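Local coordinates for DNA-binding protein HU (Thermus thermophilus HB8, PDB 5EKA), which binds and wraps DNA as a histone-like homodimer, stabilizing it against denaturation under extreme environmental conditions, at residues G53-R58 with P82-G87; R58-R63 with P77-P82. All coordinates share one frame; numbering follows the deposited sequence. Where two conformers were deposited one is given.

Contact 1: G53-R58 with P82-G87; sequences GTFEVR and PAFKPG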
ATOM      1  N   GLY A  53       6.050   2.999   3.771  1.00 20.80           N
ATOM      2  CA  GLY A  53       6.952   2.660   2.679  1.00 20.96           C
ATOM      3  C   GLY A  53       6.687   3.512   1.452  1.00 20.54           C
ATOM      4  O   GLY A  53       5.884   4.431   1.495  1.00 20.26           O
ATOM      5  N   THR A  54       7.413   3.237   0.382  1.00 19.74           N
ATOM      6  CA  THR A  54       7.275   4.032  -0.839  1.00 19.51           C
ATOM      7  C   THR A  54       6.932   3.148  -2.023  1.00 19.28           C
ATOM      8  O   THR A  54       7.593   2.124  -2.252  1.00 19.20           O
ATOM      9  CB  THR A  54       8.574   4.791  -1.094  1.00 22.30           C
ATOM     10  OG1 THR A  54       8.870   5.591   0.078  1.00 23.63           O
ATOM     11  CG2 THR A  54       8.535   5.662  -2.334  1.00 21.93           C
ATOM     12  N   PHE A  55       5.944   3.591  -2.800  1.00 17.59           N
ATOM     13  CA  PHE A  55       5.698   2.982  -4.101  1.00 16.89           C
ATOM     14  C   PHE A  55       6.384   3.795  -5.204  1.00 17.95           C
ATOM     15  O   PHE A  55       6.446   5.029  -5.167  1.00 18.49           O
ATOM     16  CB  PHE A  55       4.204   2.926  -4.392  1.00 16.58           C
ATOM     17  CG  PHE A  55       3.406   2.114  -3.423  1.00 17.52           C
ATOM     18  CD1 PHE A  55       3.203   0.764  -3.639  1.00 18.21           C
ATOM     19  CD2 PHE A  55       2.810   2.715  -2.295  1.00 18.16           C
ATOM     20  CE1 PHE A  55       2.406   0.015  -2.791  1.00 18.94           C
ATOM     21  CE2 PHE A  55       2.032   1.949  -1.456  1.00 20.04           C
ATOM     22  CZ  PHE A  55       1.863   0.604  -1.687  1.00 19.63           C
ATOM     23  N   GLU A  56       6.862   3.096  -6.215  1.00 18.90           N
ATOM     24  CA  GLU A  56       7.516   3.767  -7.313  1.00 20.81           C
ATOM     25  C   GLU A  56       7.418   2.886  -8.551  1.00 21.38           C
ATOM     26  O   GLU A  56       7.132   1.712  -8.464  1.00 22.59           O
ATOM     27  CB  GLU A  56       8.986   4.019  -6.967  1.00 24.23           C
ATOM     28  CG  GLU A  56       9.867   2.758  -6.891  1.00 28.44           C
ATOM     29  CD  GLU A  56      11.233   3.010  -6.254  1.00 35.31           C
ATOM     30  OE1 GLU A  56      11.559   4.192  -5.942  1.00 38.59           O
ATOM     31  OE2 GLU A  56      11.986   2.011  -6.078  1.00 39.68           O
ATOM     32  N   VAL A  57       7.625   3.494  -9.699  1.00 22.95           N
ATOM     33  CA  VAL A  57       7.715   2.758 -10.956  1.00 23.66           C
ATOM     34  C   VAL A  57       9.166   2.493 -11.265  1.00 25.29           C
ATOM     35  O   VAL A  57       9.973   3.436 -11.382  1.00 26.99           O
ATOM     36  CB  VAL A  57       7.089   3.588 -12.089  1.00 23.98           C
ATOM     37  CG1 VAL A  57       7.247   2.875 -13.435  1.00 24.45           C
ATOM     38  CG2 VAL A  57       5.636   3.848 -11.768  1.00 23.36           C
ATOM     39  N   ARG A  58       9.507   1.221 -11.419  1.00 25.41           N
ATOM     40  CA  ARG A  58      10.880   0.846 -11.738  1.00 27.63           C
ATOM     41  C   ARG A  58      10.988   0.490 -13.181  1.00 28.75           C
ATOM     42  O   ARG A  58      10.001   0.088 -13.787  1.00 27.16           O
ATOM     43  CB  ARG A  58      11.316  -0.290 -10.848  1.00 28.62           C
ATOM     44  CG  ARG A  58      11.430   0.186  -9.422  1.00 28.10           C
ATOM     45  CD  ARG A  58      12.084  -0.842  -8.514  1.00 30.30           C
ATOM     46  NE  ARG A  58      11.893  -0.438  -7.115  1.00 30.83           N
ATOM     47  CZ  ARG A  58      11.966  -1.240  -6.052  1.00 31.57           C
ATOM     48  NH1 ARG A  58      12.215  -2.543  -6.175  1.00 31.66           N
ATOM     49  NH2 ARG A  58      11.756  -0.728  -4.847  1.00 31.59           N
ATOM     50  N   PRO A  82       5.374  -1.502 -11.262  1.00 20.51           N
ATOM     51  CA  PRO A  82       5.254  -0.890  -9.949  1.00 19.92           C
ATOM     52  C   PRO A  82       6.001  -1.699  -8.900  1.00 20.32           C
ATOM     53  O   PRO A  82       5.998  -2.919  -8.963  1.00 21.50           O
ATOM     54  CB  PRO A  82       3.733  -0.929  -9.689  1.00 20.32           C
ATOM     55  CG  PRO A  82       3.162  -1.992 -10.582  1.00 22.04           C
ATOM     56  CD  PRO A  82       4.209  -2.358 -11.602  1.00 21.96           C
ATOM     57  N   ALA A  83       6.541  -1.019  -7.894  1.00 19.16           N
ATOM     58  CA  ALA A  83       7.226  -1.695  -6.820  1.00 19.11           C
ATOM     59  C   ALA A  83       6.999  -0.936  -5.516  1.00 18.07           C
ATOM     60  O   ALA A  83       6.680   0.258  -5.526  1.00 20.39           O
ATOM     61  CB  ALA A  83       8.696  -1.797  -7.115  1.00 20.54           C
ATOM     62  N   PHE A  84       7.198  -1.643  -4.415  1.00 17.45           N
ATOM     63  CA  PHE A  84       7.079  -1.067  -3.060  1.00 17.05           C
ATOM     64  C   PHE A  84       8.359  -1.314  -2.295  1.00 18.19           C
ATOM     65  O   PHE A  84       8.900  -2.417  -2.324  1.00 18.37           O
ATOM     66  CB  PHE A  84       5.929  -1.736  -2.361  1.00 17.38           C
ATOM     67  CG  PHE A  84       5.760  -1.346  -0.938  1.00 17.18           C
ATOM     68  CD1 PHE A  84       5.251  -0.096  -0.592  1.00 18.21           C
ATOM     69  CD2 PHE A  84       6.025  -2.267   0.050  1.00 18.07           C
ATOM     70  CE1 PHE A  84       5.056   0.228   0.730  1.00 18.71           C
ATOM     71  CE2 PHE A  84       5.820  -1.954   1.385  1.00 19.08           C
ATOM     72  CZ  PHE A  84       5.366  -0.701   1.727  1.00 18.53           C
ATOM     73  N   LYS A  85       8.856  -0.248  -1.657  1.00 17.89           N
ATOM     74  CA  LYS A  85      10.039  -0.314  -0.822  1.00 20.74           C
ATOM     75  C   LYS A  85       9.563  -0.095   0.622  1.00 18.88           C
ATOM     76  O   LYS A  85       9.204   1.041   0.994  1.00 19.95           O
ATOM     77  CB  LYS A  85      11.020   0.784  -1.206  1.00 24.38           C
ATOM     78  CG  LYS A  85      12.249   0.747  -0.321  1.00 29.86           C
ATOM     79  CD  LYS A  85      13.495   1.149  -1.050  1.00 35.29           C
ATOM     80  CE  LYS A  85      14.723   0.649  -0.303  1.00 40.49           C
ATOM     81  NZ  LYS A  85      14.783   1.137   1.105  1.00 42.52           N
ATOM     82  N   PRO A  86       9.585  -1.151   1.435  1.00 19.25           N
ATOM     83  CA  PRO A  86       9.088  -0.949   2.787  1.00 19.55           C
ATOM     84  C   PRO A  86      10.018  -0.083   3.607  1.00 20.14           C
ATOM     85  O   PRO A  86      11.230  -0.157   3.435  1.00 22.34           O
ATOM     86  CB  PRO A  86       9.058  -2.361   3.376  1.00 20.63           C
ATOM     87  CG  PRO A  86       9.978  -3.133   2.586  1.00 23.13           C
ATOM     88  CD  PRO A  86       9.964  -2.545   1.197  1.00 20.59           C
ATOM     89  N   GLY A  87       9.421   0.738   4.449  1.00 19.75           N
ATOM     90  CA  GLY A  87      10.157   1.568   5.355  1.00 21.63           C
ATOM     91  C   GLY A  87      10.711   0.819   6.524  1.00 21.67           C
ATOM     92  O   GLY A  87      10.332  -0.314   6.804  1.00 21.16           O
TER
HETATM   93  O   HOH W   1      11.675  -3.359  -2.884  1.00 38.00           O
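One face of the Phe55 ring is covered by Phe84, whose CD1 sits over the ring centre, 3.6 Å from Phe55 CE1; the two planes meet at 44°, an oblique aromatic pair. On the other side of the sheet the Arg58 guanidinium lays one face on the methyl of Ala83, with Ala83 CB 3.5 Å from Arg58 CZ, while the Glu56 carboxylate and a water lie at its edge, in its plane. Both groups belong to the antiparallel beta-ribbon by which HU-family proteins extend an arm from the dimer body. Thr54 with Lys85 and Glu56 with Ala83 are the hydrogen-bonded pairs, and Phe55 faces Phe84 in the non-hydrogen-bonded pair between them. A chi1 of 175° swings the Phe84 ring clear of its own backbone N, and it leans diagonally across to Gly53 of the facing strand, with Gly53 CA 3.6 Å from Phe84 CE1. Aromatic packing continues across the dimer: Phe55 meets Phe84 of the second subunit edge-to-face, and Phe84 meets Phe55 of that subunit likewise; Phe52 of the same chain also adjoins Phe84. Arg58 runs extended over Ala83, and its salt bridge to Glu56 would fix the guanidinium's rotation. Arg58 NE donates to the anti lone pair of Glu56 OE2 at 2.7 Å, and NH2 adds a weak bond to that oxygen. The water accepts from Arg58 NH2 at 3.3 Å and donates to Phe84 O at 3.0 Å.

Contact 2: R58-R63 with P77-P82; sequences RKRKAR and PATQYP
A chi1 of 62° sets Tyr81 CG between its backbone N and carbonyl carbon, which swings the ring toward the facing strand, while the Arg60 chain, with CG anti to its carbonyl carbon and extended as far as NE, runs about perpendicular to the Tyr81 side chain yet sets its guanidinium flat on the ring. The result, in the Arg60 conformer given of two deposited, is a cation-pi stack on the outer part of the HU beta-ribbon arm, where the two antiparallel strands approach the arm tip, not modelled here and probably flexible, that contacts DNA in HU relatives. The guanidinium and ring planes are 13° apart, with Arg60 CZ 3.4 Å from Tyr81 CD2. Arg60 NH1 donates almost straight (165°) and in the guanidinium plane to Thr79 OG1 at 2.9 Å, which would hold the rotation of the group in that conformer. The opposite face of the tyrosine is taken by Arg58, whose CB makes a CH-pi contact 3.9 Å from the Tyr81 ring centroid. In this conformer the phenol ring lies between an aliphatic carbon and a flat cation, all on the face of the ribbon that carries Arg58, Arg60, Thr79 and Tyr81. On the other face Lys59 and Gln80 run side by side, and Lys59 NZ makes a weak bond to Gln80 OE1 at 3.4 Å; the amide nitrogen of Gln80 instead bonds to Val94 O of the second subunit, tying the arm to the partner chain. Backbone pairs Arg58 with Tyr81 and Arg60 with Thr79 set the register, after which regular pairing stops and Ala62 lies against Ala78, their CB atoms 4.3 Å apart. Near the tyrosine hydroxyl, a water lies 2.7 Å from Tyr81 OH and accepts from Arg58 NH1 at 2.8 Å.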
ATOM      1  N   ARG A  58       9.507   1.221 -11.419  1.00 25.41           N
ATOM      2  CA  ARG A  58      10.880   0.846 -11.738  1.00 27.63           C
ATOM      3  C   ARG A  58      10.988   0.490 -13.181  1.00 28.75           C
ATOM      4  O   ARG A  58      10.001   0.088 -13.787  1.00 27.16           O
ATOM      5  CB  ARG A  58      11.316  -0.290 -10.848  1.00 28.62           C
ATOM      6  CG  ARG A  58      11.430   0.186  -9.422  1.00 28.10           C
ATOM      7  CD  ARG A  58      12.084  -0.842  -8.514  1.00 30.30           C
ATOM      8  NE  ARG A  58      11.893  -0.438  -7.115  1.00 30.83           N
ATOM      9  CZ  ARG A  58      11.966  -1.240  -6.052  1.00 31.57           C
ATOM     10  NH1 ARG A  58      12.215  -2.543  -6.175  1.00 31.66           N
ATOM     11  NH2 ARG A  58      11.756  -0.728  -4.847  1.00 31.59           N
ATOM     12  N   LYS A  59      12.173   0.692 -13.749  1.00 30.88           N
ATOM     13  CA  LYS A  59      12.391   0.392 -15.153  1.00 33.82           C
ATOM     14  C   LYS A  59      13.370  -0.772 -15.393  1.00 35.41           C
ATOM     15  O   LYS A  59      14.291  -1.025 -14.613  1.00 35.72           O
ATOM     16  CB  LYS A  59      12.841   1.657 -15.874  1.00 36.82           C
ATOM     17  CG  LYS A  59      11.744   2.693 -15.993  1.00 38.94           C
ATOM     18  CD  LYS A  59      12.226   4.032 -16.531  1.00 43.50           C
ATOM     19  CE  LYS A  59      11.501   5.203 -15.871  1.00 43.57           C
ATOM     20  NZ  LYS A  59      10.018   5.194 -16.047  1.00 46.01           N
ATOM     21  N   ARG A  60      13.098  -1.527 -16.444  1.00 44.60           N
ATOM     22  CA  ARG A  60      14.042  -2.489 -16.942  1.00 44.84           C
ATOM     23  C   ARG A  60      14.451  -1.976 -18.326  1.00 44.32           C
ATOM     24  O   ARG A  60      13.603  -1.740 -19.163  1.00 42.89           O
ATOM     25  CB  ARG A  60      13.392  -3.870 -17.060  0.70 45.25           C
ATOM     26  CG  ARG A  60      12.488  -4.284 -15.895  0.70 46.15           C
ATOM     27  CD  ARG A  60      12.103  -5.760 -16.022  0.70 47.36           C
ATOM     28  NE  ARG A  60      11.179  -6.242 -14.985  0.70 48.48           N
ATOM     29  CZ  ARG A  60       9.848  -6.240 -15.068  0.70 48.60           C
ATOM     30  NH1 ARG A  60       9.219  -5.750 -16.137  0.70 47.54           N
ATOM     31  NH2 ARG A  60       9.130  -6.715 -14.049  0.70 50.16           N
ATOM     32  N   LYS A  61      15.750  -1.752 -18.522  1.00 45.90           N
ATOM     33  CA  LYS A  61      16.293  -1.323 -19.821  1.00 46.66           C
ATOM     34  C   LYS A  61      16.090  -2.414 -20.856  1.00 46.35           C
ATOM     35  O   LYS A  61      16.026  -3.589 -20.516  1.00 46.00           O
ATOM     36  CB  LYS A  61      17.794  -1.035 -19.711  1.00 48.22           C
ATOM     37  CG  LYS A  61      18.156   0.095 -18.772  1.00 49.95           C
ATOM     38  CD  LYS A  61      19.662   0.173 -18.586  1.00 52.48           C
ATOM     39  CE  LYS A  61      20.020   0.564 -17.158  1.00 54.48           C
ATOM     40  NZ  LYS A  61      21.486   0.728 -16.963  1.00 56.89           N
ATOM     41  N   ALA A  62      16.039  -2.029 -22.131  1.00 46.34           N
ATOM     42  CA  ALA A  62      15.818  -2.991 -23.214  1.00 47.67           C
ATOM     43  C   ALA A  62      16.844  -4.126 -23.254  1.00 49.39           C
ATOM     44  O   ALA A  62      16.497  -5.266 -23.551  1.00 50.54           O
ATOM     45  CB  ALA A  62      15.778  -2.283 -24.565  1.00 47.81           C
ATOM     46  N   ARG A  63      18.101  -3.831 -22.974  1.00 50.81           N
ATOM     47  CA  ARG A  63      19.105  -4.923 -22.887  1.00 54.13           C
ATOM     48  C   ARG A  63      18.582  -6.165 -22.088  1.00 55.71           C
ATOM     49  O   ARG A  63      18.294  -7.218 -22.665  1.00 57.20           O
ATOM     50  CB  ARG A  63      20.449  -4.398 -22.330  1.00 55.17           C
ATOM     51  CG  ARG A  63      20.369  -3.120 -21.492  1.00 55.70           C
ATOM     52  CD  ARG A  63      21.692  -2.821 -20.825  1.00 57.36           C
ATOM     53  NE  ARG A  63      21.617  -2.598 -19.370  1.00 59.41           N
ATOM     54  CZ  ARG A  63      21.157  -3.471 -18.458  1.00 59.84           C
ATOM     55  NH1 ARG A  63      21.172  -3.136 -17.167  1.00 61.55           N
ATOM     56  NH2 ARG A  63      20.663  -4.662 -18.805  1.00 57.86           N
ATOM     57  N   PRO A  77      12.611  -5.881 -24.975  1.00 39.68           N
ATOM     58  CA  PRO A  77      12.251  -4.460 -24.910  1.00 38.31           C
ATOM     59  C   PRO A  77      12.214  -3.924 -23.483  1.00 34.96           C
ATOM     60  O   PRO A  77      12.120  -4.702 -22.528  1.00 34.99           O
ATOM     61  CB  PRO A  77      10.846  -4.428 -25.509  1.00 38.44           C
ATOM     62  CG  PRO A  77      10.321  -5.817 -25.376  1.00 39.54           C
ATOM     63  CD  PRO A  77      11.419  -6.739 -24.942  1.00 39.35           C
ATOM     64  N   ALA A  78      12.302  -2.603 -23.367  1.00 33.78           N
ATOM     65  CA  ALA A  78      12.278  -1.932 -22.068  1.00 32.33           C
ATOM     66  C   ALA A  78      10.873  -2.071 -21.482  1.00 31.66           C
ATOM     67  O   ALA A  78       9.889  -2.067 -22.216  1.00 32.20           O
ATOM     68  CB  ALA A  78      12.656  -0.471 -22.214  1.00 32.44           C
ATOM     69  N   THR A  79      10.800  -2.230 -20.169  1.00 36.96           N
ATOM     70  CA  THR A  79       9.525  -2.395 -19.490  1.00 35.18           C
ATOM     71  C   THR A  79       9.568  -1.591 -18.206  1.00 32.36           C
ATOM     72  O   THR A  79      10.599  -1.142 -17.781  1.00 32.53           O
ATOM     73  CB  THR A  79       9.210  -3.858 -19.136  1.00 36.13           C
ATOM     74  OG1 THR A  79      10.336  -4.436 -18.508  1.00 39.58           O
ATOM     75  CG2 THR A  79       8.873  -4.672 -20.389  1.00 39.42           C
ATOM     76  N   GLN A  80       8.403  -1.353 -17.633  1.00 29.99           N
ATOM     77  CA  GLN A  80       8.364  -0.641 -16.359  1.00 28.09           C
ATOM     78  C   GLN A  80       7.251  -1.212 -15.535  1.00 25.61           C
ATOM     79  O   GLN A  80       6.277  -1.712 -16.079  1.00 24.54           O
ATOM     80  CB  GLN A  80       8.236   0.867 -16.555  1.00 30.36           C
ATOM     81  CG  GLN A  80       6.979   1.347 -17.233  1.00 30.82           C
ATOM     82  CD  GLN A  80       7.015   2.844 -17.575  1.00 33.93           C
ATOM     83  OE1 GLN A  80       8.024   3.373 -18.050  1.00 37.38           O
ATOM     84  NE2 GLN A  80       5.905   3.525 -17.347  1.00 34.52           N
ATOM     85  N   TYR A  81       7.426  -1.163 -14.227  1.00 23.51           N
ATOM     86  CA  TYR A  81       6.559  -1.905 -13.344  1.00 22.94           C
ATOM     87  C   TYR A  81       6.482  -1.253 -11.970  1.00 21.02           C
ATOM     88  O   TYR A  81       7.380  -0.497 -11.581  1.00 19.67           O
ATOM     89  CB  TYR A  81       7.037  -3.343 -13.228  1.00 24.26           C
ATOM     90  CG  TYR A  81       8.425  -3.491 -12.623  1.00 25.08           C
ATOM     91  CD1 TYR A  81       8.577  -3.756 -11.276  1.00 26.08           C
ATOM     92  CD2 TYR A  81       9.571  -3.313 -13.383  1.00 27.91           C
ATOM     93  CE1 TYR A  81       9.834  -3.882 -10.709  1.00 26.47           C
ATOM     94  CE2 TYR A  81      10.838  -3.442 -12.810  1.00 30.18           C
ATOM     95  CZ  TYR A  81      10.950  -3.703 -11.473  1.00 29.98           C
ATOM     96  OH  TYR A  81      12.200  -3.829 -10.888  1.00 32.10           O
ATOM     97  N   PRO A  82       5.374  -1.502 -11.262  1.00 20.51           N
ATOM     98  CA  PRO A  82       5.254  -0.890  -9.949  1.00 19.92           C
ATOM     99  C   PRO A  82       6.001  -1.699  -8.900  1.00 20.32           C
ATOM    100  O   PRO A  82       5.998  -2.919  -8.963  1.00 21.50           O
ATOM    101  CB  PRO A  82       3.733  -0.929  -9.689  1.00 20.32           C
ATOM    102  CG  PRO A  82       3.162  -1.992 -10.582  1.00 22.04           C
ATOM    103  CD  PRO A  82       4.209  -2.358 -11.602  1.00 21.96           C
TER
HETATM  104  O   HOH W   2      12.397  -4.417  -8.306  1.00 41.07           O

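Contacts 1 and 2 are successive lengths of one two-stranded ribbon, formed by strands 53-60 and 79-86, with centres 15 Å apart. The chain goes outward through 53-58 and 58-63, passes residues 65-75, which are not modelled, and returns through 77-82 and 82-87, so contact 2 closes the shorter loop. Arg58 and Pro82 belong to both, and Val57 of contact 1 packs on Gln80 of contact 2. The pair illustrates how an HU arm, which grips DNA in relatives, changes character along its length: the base is partly buried in the dimer's aromatic core, whereas the outer part is a surface contact rich in basic residues, consistent with a role in holding DNA.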